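Uncharacterized protein Lpg0364 (PDB 4Q63) is of unknown function but contains a PilZ-like domain and may bind the bacterial second messenger cyclic di-GMP. Local coordinates at residues A[28-33]-A[38-43]; A[51-56]-A[60-65]. One frame throughout, in Å; residues are numbered along the deposited sequence. Where two conformers were deposited one is given.

Contact 1: A[28-33]-A[38-43]; sequences EIVEIS and VVVKQK
Strands 29-33 and 38-40 run antiparallel, their axes 4.8 Å apart at closest approach, as the two arms of a beta hairpin interrupted by a classic beta bulge. I29 and V39 form a non-hydrogen-bonded pair; one step on, both V30 and E31 face V38, so the register slips by one residue. At the bulge V38 O receives a nearly straight bond from V30 N (2.9 Å, 175° at the hydrogen) and a weak one from E31 N, while V38 N returns a bond to E31 O. Beyond the pair I29-V39, V40 N donates to E28 O, and on the return side of this same E28-V40 pair a water stands in for a direct bond, accepting from E28 N and donating to V40 O. The backbone of V30, with psi near -19°, departs from extended geometry, as the extra residue of a bulge commonly does.

I29 and V39 point into the barrel interior, where branched aliphatic chains fill space well: in the conformer described, I29 CG1 meets V39 CG1 at 3.7 Å, and I29 continues onto A20 and L54. The outward side is more mixed. V30 CG2, likewise in one of two conformers, packs on V38 CG1 (3.6 Å), the two side chains slanting across each other. E31 OE1 stands 3.9 Å from V38 CG2, while OE2 makes a salt bridge with K13, a fitting use of a long acidic chain at a partly exposed place. With E28 CG anti to the backbone N (chi1 -162°) and the chain extended beyond it, the methylenes run alongside V40, CB lying 3.8 Å from V40 CG2, and carry carboxylate oxygen OE2 to 3.3 Å from that same methyl.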
loop_
_atom_site.group_PDB
_atom_site.type_symbol
_atom_site.label_atom_id
_atom_site.label_comp_id
_atom_site.label_asym_id
_atom_site.label_seq_id
_atom_site.Cartn_x
_atom_site.Cartn_y
_atom_site.Cartn_z
ATOM N N GLU A 28 3.275 -8.491 -2.880
ATOM C CA GLU A 28 3.177 -8.733 -1.448
ATOM C C GLU A 28 3.374 -7.432 -0.679
ATOM O O GLU A 28 4.433 -6.806 -0.772
ATOM C CB GLU A 28 4.227 -9.760 -1.031
ATOM C CG GLU A 28 3.974 -10.419 0.301
ATOM C CD GLU A 28 5.020 -11.477 0.608
ATOM O OE1 GLU A 28 4.806 -12.269 1.545
ATOM O OE2 GLU A 28 6.053 -11.522 -0.103
ATOM N N ILE A 29 2.343 -7.025 0.060
ATOM C CA ILE A 29 2.417 -5.861 0.945
ATOM C C ILE A 29 2.628 -6.309 2.385
ATOM O O ILE A 29 1.884 -7.151 2.897
ATOM C CB ILE A 29 1.133 -5.002 0.895
ATOM C CG1 ILE A 29 1.108 -4.146 -0.374
ATOM C CG2 ILE A 29 1.038 -4.123 2.140
ATOM C CD1 ILE A 29 0.614 -2.730 -0.158
ATOM N N VAL A 30 3.558 -5.736 3.049
ATOM C CA VAL A 30 3.770 -6.182 4.432
ATOM C C VAL A 30 3.480 -5.107 5.471
ATOM O O VAL A 30 3.281 -5.418 6.636
ATOM C CB VAL A 30 5.189 -6.759 4.668
ATOM C CG1 VAL A 30 5.340 -8.121 3.990
ATOM C CG2 VAL A 30 6.263 -5.781 4.203
ATOM N N GLU A 31 3.463 -3.845 5.058
ATOM C CA GLU A 31 3.083 -2.777 5.973
ATOM C C GLU A 31 2.523 -1.622 5.169
ATOM O O GLU A 31 2.924 -1.413 4.033
ATOM C CB GLU A 31 4.298 -2.294 6.766
ATOM C CG GLU A 31 3.959 -1.398 7.943
ATOM C CD GLU A 31 5.185 -1.056 8.781
ATOM O OE1 GLU A 31 6.185 -0.593 8.199
ATOM O OE2 GLU A 31 5.151 -1.258 10.013
ATOM N N ILE A 32 1.598 -0.875 5.753
ATOM C CA ILE A 32 0.977 0.224 5.019
ATOM C C ILE A 32 0.589 1.369 5.942
ATOM O O ILE A 32 0.208 1.159 7.093
ATOM C CB ILE A 32 -0.233 -0.270 4.197
ATOM C CG1 ILE A 32 -0.688 0.795 3.188
ATOM C CG2 ILE A 32 -1.376 -0.713 5.116
ATOM C CD1 ILE A 32 -1.616 0.244 2.136
ATOM N N SER A 33 0.753 2.589 5.448
ATOM C CA SER A 33 0.231 3.764 6.128
ATOM C C SER A 33 -0.479 4.597 5.065
ATOM O O SER A 33 -0.462 4.239 3.889
ATOM C CB SER A 33 1.353 4.569 6.774
ATOM O OG SER A 33 2.082 5.293 5.800
ATOM N N VAL A 38 5.357 -0.764 2.558
ATOM C CA VAL A 38 6.518 -1.626 2.361
ATOM C C VAL A 38 6.077 -2.865 1.588
ATOM O O VAL A 38 5.179 -3.582 2.027
ATOM C CB VAL A 38 7.065 -2.040 3.704
ATOM C CG1 VAL A 38 8.353 -2.928 3.531
ATOM C CG2 VAL A 38 7.350 -0.782 4.531
ATOM N N VAL A 39 6.657 -3.068 0.407
ATOM C CA VAL A 39 6.341 -4.224 -0.429
ATOM C C VAL A 39 7.591 -5.093 -0.680
ATOM O O VAL A 39 8.729 -4.631 -0.518
ATOM C CB VAL A 39 5.727 -3.806 -1.775
ATOM C CG1 VAL A 39 4.457 -2.965 -1.541
ATOM C CG2 VAL A 39 6.731 -3.019 -2.616
ATOM N N VAL A 40 7.375 -6.343 -1.074
ATOM C CA VAL A 40 8.487 -7.250 -1.325
ATOM C C VAL A 40 8.877 -7.277 -2.799
ATOM O O VAL A 40 8.021 -7.406 -3.673
ATOM C CB VAL A 40 8.144 -8.665 -0.876
ATOM C CG1 VAL A 40 9.416 -9.566 -0.892
ATOM C CG2 VAL A 40 7.524 -8.619 0.517
ATOM N N LYS A 41 10.178 -7.169 -3.068
ATOM C CA LYS A 41 10.693 -7.181 -4.435
ATOM C C LYS A 41 10.450 -8.521 -5.134
ATOM O O LYS A 41 10.624 -9.582 -4.536
ATOM C CB LYS A 41 12.190 -6.842 -4.430
ATOM C CG LYS A 41 12.906 -7.047 -5.757
ATOM C CD LYS A 41 14.382 -6.689 -5.633
ATOM C CE LYS A 41 15.062 -6.656 -6.993
ATOM N NZ LYS A 41 16.423 -6.050 -6.926
ATOM N N GLN A 42 10.048 -8.468 -6.401
ATOM C CA GLN A 42 9.886 -9.682 -7.204
ATOM C C GLN A 42 10.834 -9.703 -8.401
ATOM O O GLN A 42 11.700 -8.836 -8.529
ATOM C CB GLN A 42 8.443 -9.827 -7.676
ATOM C CG GLN A 42 7.472 -10.119 -6.559
ATOM C CD GLN A 42 6.056 -9.729 -6.912
ATOM O OE1 GLN A 42 5.830 -8.865 -7.763
ATOM N NE2 GLN A 42 5.091 -10.361 -6.259
ATOM N N LYS A 43 10.665 -10.699 -9.270
ATOM C CA LYS A 43 11.517 -10.847 -10.447
ATOM C C LYS A 43 11.404 -9.618 -11.336
ATOM O O LYS A 43 12.407 -9.000 -11.694
ATOM C CB LYS A 43 11.135 -12.095 -11.243
ATOM C CG LYS A 43 12.170 -12.498 -12.279
ATOM C CD LYS A 43 11.588 -13.452 -13.306
ATOM C CE LYS A 43 11.011 -14.693 -12.652
ATOM N NZ LYS A 43 10.433 -15.623 -13.661
HETATM O O HOH W 1 5.842 -8.973 -4.014
#

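Contact 2: A[51-56]-A[60-65]. With CD (cadmium ion), chain B.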
loop_
_atom_site.group_PDB
_atom_site.type_symbol
_atom_site.label_atom_id
_atom_site.label_comp_id
_atom_site.label_asym_id
_atom_site.label_seq_id
_atom_site.Cartn_x
_atom_site.Cartn_y
_atom_site.Cartn_z
ATOM N N VAL A 51 1.167 3.420 -10.630
ATOM C CA VAL A 51 -0.133 3.341 -9.974
ATOM C C VAL A 51 -0.237 2.001 -9.290
ATOM O O VAL A 51 -0.008 0.968 -9.914
ATOM C CB VAL A 51 -1.301 3.391 -10.997
ATOM C CG1 VAL A 51 -2.640 3.127 -10.281
ATOM C CG2 VAL A 51 -1.335 4.711 -11.735
ATOM N N LEU A 52 -0.584 2.015 -8.008
ATOM C CA LEU A 52 -0.800 0.783 -7.254
ATOM C C LEU A 52 -2.305 0.595 -7.035
ATOM O O LEU A 52 -3.005 1.557 -6.699
ATOM C CB LEU A 52 -0.102 0.896 -5.909
ATOM C CG LEU A 52 -0.230 -0.253 -4.909
ATOM C CD1 LEU A 52 0.391 -1.522 -5.486
ATOM C CD2 LEU A 52 0.468 0.124 -3.597
ATOM N N LYS A 53 -2.798 -0.624 -7.236
ATOM C CA LYS A 53 -4.190 -0.919 -6.957
ATOM C C LYS A 53 -4.279 -1.602 -5.594
ATOM O O LYS A 53 -3.622 -2.612 -5.354
ATOM C CB LYS A 53 -4.791 -1.809 -8.044
ATOM C CG LYS A 53 -6.299 -2.033 -7.895
ATOM C CD LYS A 53 -6.875 -2.716 -9.141
ATOM C CE LYS A 53 -7.503 -4.062 -8.804
ATOM N NZ LYS A 53 -8.034 -4.746 -10.024
ATOM N N LEU A 54 -5.104 -1.054 -4.714
ATOM C CA LEU A 54 -5.229 -1.566 -3.355
ATOM C C LEU A 54 -6.626 -2.082 -3.107
ATOM O O LEU A 54 -7.622 -1.424 -3.448
ATOM C CB LEU A 54 -4.941 -0.434 -2.378
ATOM C CG LEU A 54 -4.145 -0.702 -1.115
ATOM C CD1 LEU A 54 -2.780 -1.263 -1.466
ATOM C CD2 LEU A 54 -4.038 0.607 -0.372
ATOM N N GLN A 55 -6.709 -3.275 -2.524
ATOM C CA GLN A 55 -7.980 -3.815 -2.088
ATOM C C GLN A 55 -7.959 -4.162 -0.605
ATOM O O GLN A 55 -7.086 -4.913 -0.116
ATOM C CB GLN A 55 -8.381 -5.037 -2.911
ATOM C CG GLN A 55 -9.744 -5.589 -2.503
ATOM C CD GLN A 55 -10.315 -6.551 -3.523
ATOM O OE1 GLN A 55 -11.495 -6.912 -3.467
ATOM N NE2 GLN A 55 -9.479 -6.972 -4.468
ATOM N N ILE A 56 -8.914 -3.592 0.118
ATOM C CA ILE A 56 -9.024 -3.819 1.553
ATOM C C ILE A 56 -10.461 -4.170 1.843
ATOM O O ILE A 56 -11.337 -3.301 1.802
ATOM C CB ILE A 56 -8.645 -2.564 2.360
ATOM C CG1 ILE A 56 -7.221 -2.119 2.010
ATOM C CG2 ILE A 56 -8.826 -2.826 3.854
ATOM C CD1 ILE A 56 -6.789 -0.827 2.672
ATOM N N ILE A 60 -11.846 -0.796 -2.845
ATOM C CA ILE A 60 -10.801 -0.878 -3.866
ATOM C C ILE A 60 -10.439 0.529 -4.319
ATOM O O ILE A 60 -11.324 1.340 -4.560
ATOM C CB ILE A 60 -11.283 -1.688 -5.091
ATOM C CG1 ILE A 60 -11.649 -3.116 -4.673
ATOM C CG2 ILE A 60 -10.227 -1.697 -6.203
ATOM C CD1 ILE A 60 -12.300 -3.923 -5.768
HETATM N N MSE A 61 -9.154 0.827 -4.419
HETATM C CA MSE A 61 -8.745 2.113 -4.962
HETATM C C MSE A 61 -7.426 1.999 -5.691
HETATM O O MSE A 61 -6.765 0.962 -5.634
HETATM C CB MSE A 61 -8.670 3.190 -3.867
HETATM C CG MSE A 61 -7.661 2.911 -2.764
HETATM SE SE MSE A 61 -7.468 4.411 -1.486
HETATM C CE MSE A 61 -7.165 5.888 -2.735
ATOM N N GLU A 62 -7.063 3.071 -6.385
ATOM C CA GLU A 62 -5.754 3.197 -7.022
ATOM C C GLU A 62 -5.016 4.393 -6.446
ATOM O O GLU A 62 -5.613 5.453 -6.223
ATOM C CB GLU A 62 -5.921 3.389 -8.531
ATOM C CG GLU A 62 -6.476 2.176 -9.207
ATOM C CD GLU A 62 -6.606 2.360 -10.705
ATOM O OE1 GLU A 62 -5.822 1.734 -11.453
ATOM O OE2 GLU A 62 -7.484 3.139 -11.125
ATOM N N LEU A 63 -3.719 4.219 -6.241
ATOM C CA LEU A 63 -2.850 5.208 -5.632
ATOM C C LEU A 63 -1.601 5.385 -6.481
ATOM O O LEU A 63 -0.932 4.411 -6.838
ATOM C CB LEU A 63 -2.412 4.746 -4.234
ATOM C CG LEU A 63 -3.529 4.677 -3.193
ATOM C CD1 LEU A 63 -3.335 3.439 -2.342
ATOM C CD2 LEU A 63 -3.485 5.931 -2.339
ATOM N N CYS A 64 -1.327 6.631 -6.838
ATOM C CA CYS A 64 -0.052 6.996 -7.402
ATOM C C CYS A 64 1.034 6.745 -6.353
ATOM O O CYS A 64 0.875 7.116 -5.181
ATOM C CB CYS A 64 -0.110 8.479 -7.785
ATOM S SG CYS A 64 -0.849 8.812 -9.372
ATOM N N TYR A 65 2.129 6.102 -6.751
ATOM C CA TYR A 65 3.223 5.841 -5.816
ATOM C C TYR A 65 4.567 6.142 -6.470
ATOM O O TYR A 65 4.692 6.178 -7.702
ATOM C CB TYR A 65 3.248 4.361 -5.385
ATOM C CG TYR A 65 3.785 3.473 -6.477
ATOM C CD1 TYR A 65 2.936 2.923 -7.422
ATOM C CD2 TYR A 65 5.155 3.199 -6.580
ATOM C CE1 TYR A 65 3.431 2.134 -8.424
ATOM C CE2 TYR A 65 5.656 2.441 -7.596
ATOM C CZ TYR A 65 4.795 1.904 -8.516
ATOM O OH TYR A 65 5.283 1.125 -9.540
HETATM CD CD CD B . -6.783 2.763 -13.553
HETATM O O HOH W 2 -8.816 0.980 -13.460
HETATM O O HOH W 3 -8.174 3.757 -15.440
#
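The hairpin of strands 49-56 and 59-71, part of the beta barrel of this PilZ-like domain, pairs V51 to Q55 with C64 to I60 in unbroken antiparallel register. Two hydrogen-bonded pairs, L52 with L63 and L54 with M61 (a selenomethionine), each contribute two backbone bonds; L52 N to L63 O is the shortest, 2.7 Å and almost straight.

On the outer face, Q55 runs alongside I60: the glutamine's CG lies 3.8 Å from I60 CG1, and its amide carries the contact on to I60 CD1. E62 CB rests 3.7 Å from V51 CG1, and its extended chain lifts the carboxylate to a cadmium ion, which it chelates through OE1 (2.5 Å) and OE2 (2.6 Å); two waters and one atom from outside 51-56 and 60-65 are further ligands. The inner face is apolar: L54 CD2 meets L63 CD1 at 3.5 Å. Y65 has chi1 75°, which turns its ring back so that its edge meets the backbone at V51 C and L52 N, and its hydroxyl is hydrogen-bonded to P47 O.

Inward, L54 and L63 reach helix 82-100 at L88 and E84, while L52 packs on L77 and F79 of strand 74-79 and on L22 of strand 18-22.

How the contacts relate
Contact 1 and contact 2 are successive hairpins of one curled antiparallel sheet, the first closing before the second opens, with centres 13 Å apart on opposite sides of the chain's centre. They meet through inward aliphatic chains: I32 CD1 lies 3.5 Å from L54 CD2, and I29 CD1, in the conformer described, lies 3.9 Å from L54 CD1. L54 therefore joins the bulged hairpin to the one carrying E62. Strand 18-22 pairs with both 25-33 and 49-56, and strand 74-79 with both 36-40 and 59-71, which closes the barrel between them. Cadmium is bound directly in contact 2, whereas in contact 1 the side chain of V40 is about 9 Å from a cadmium ion.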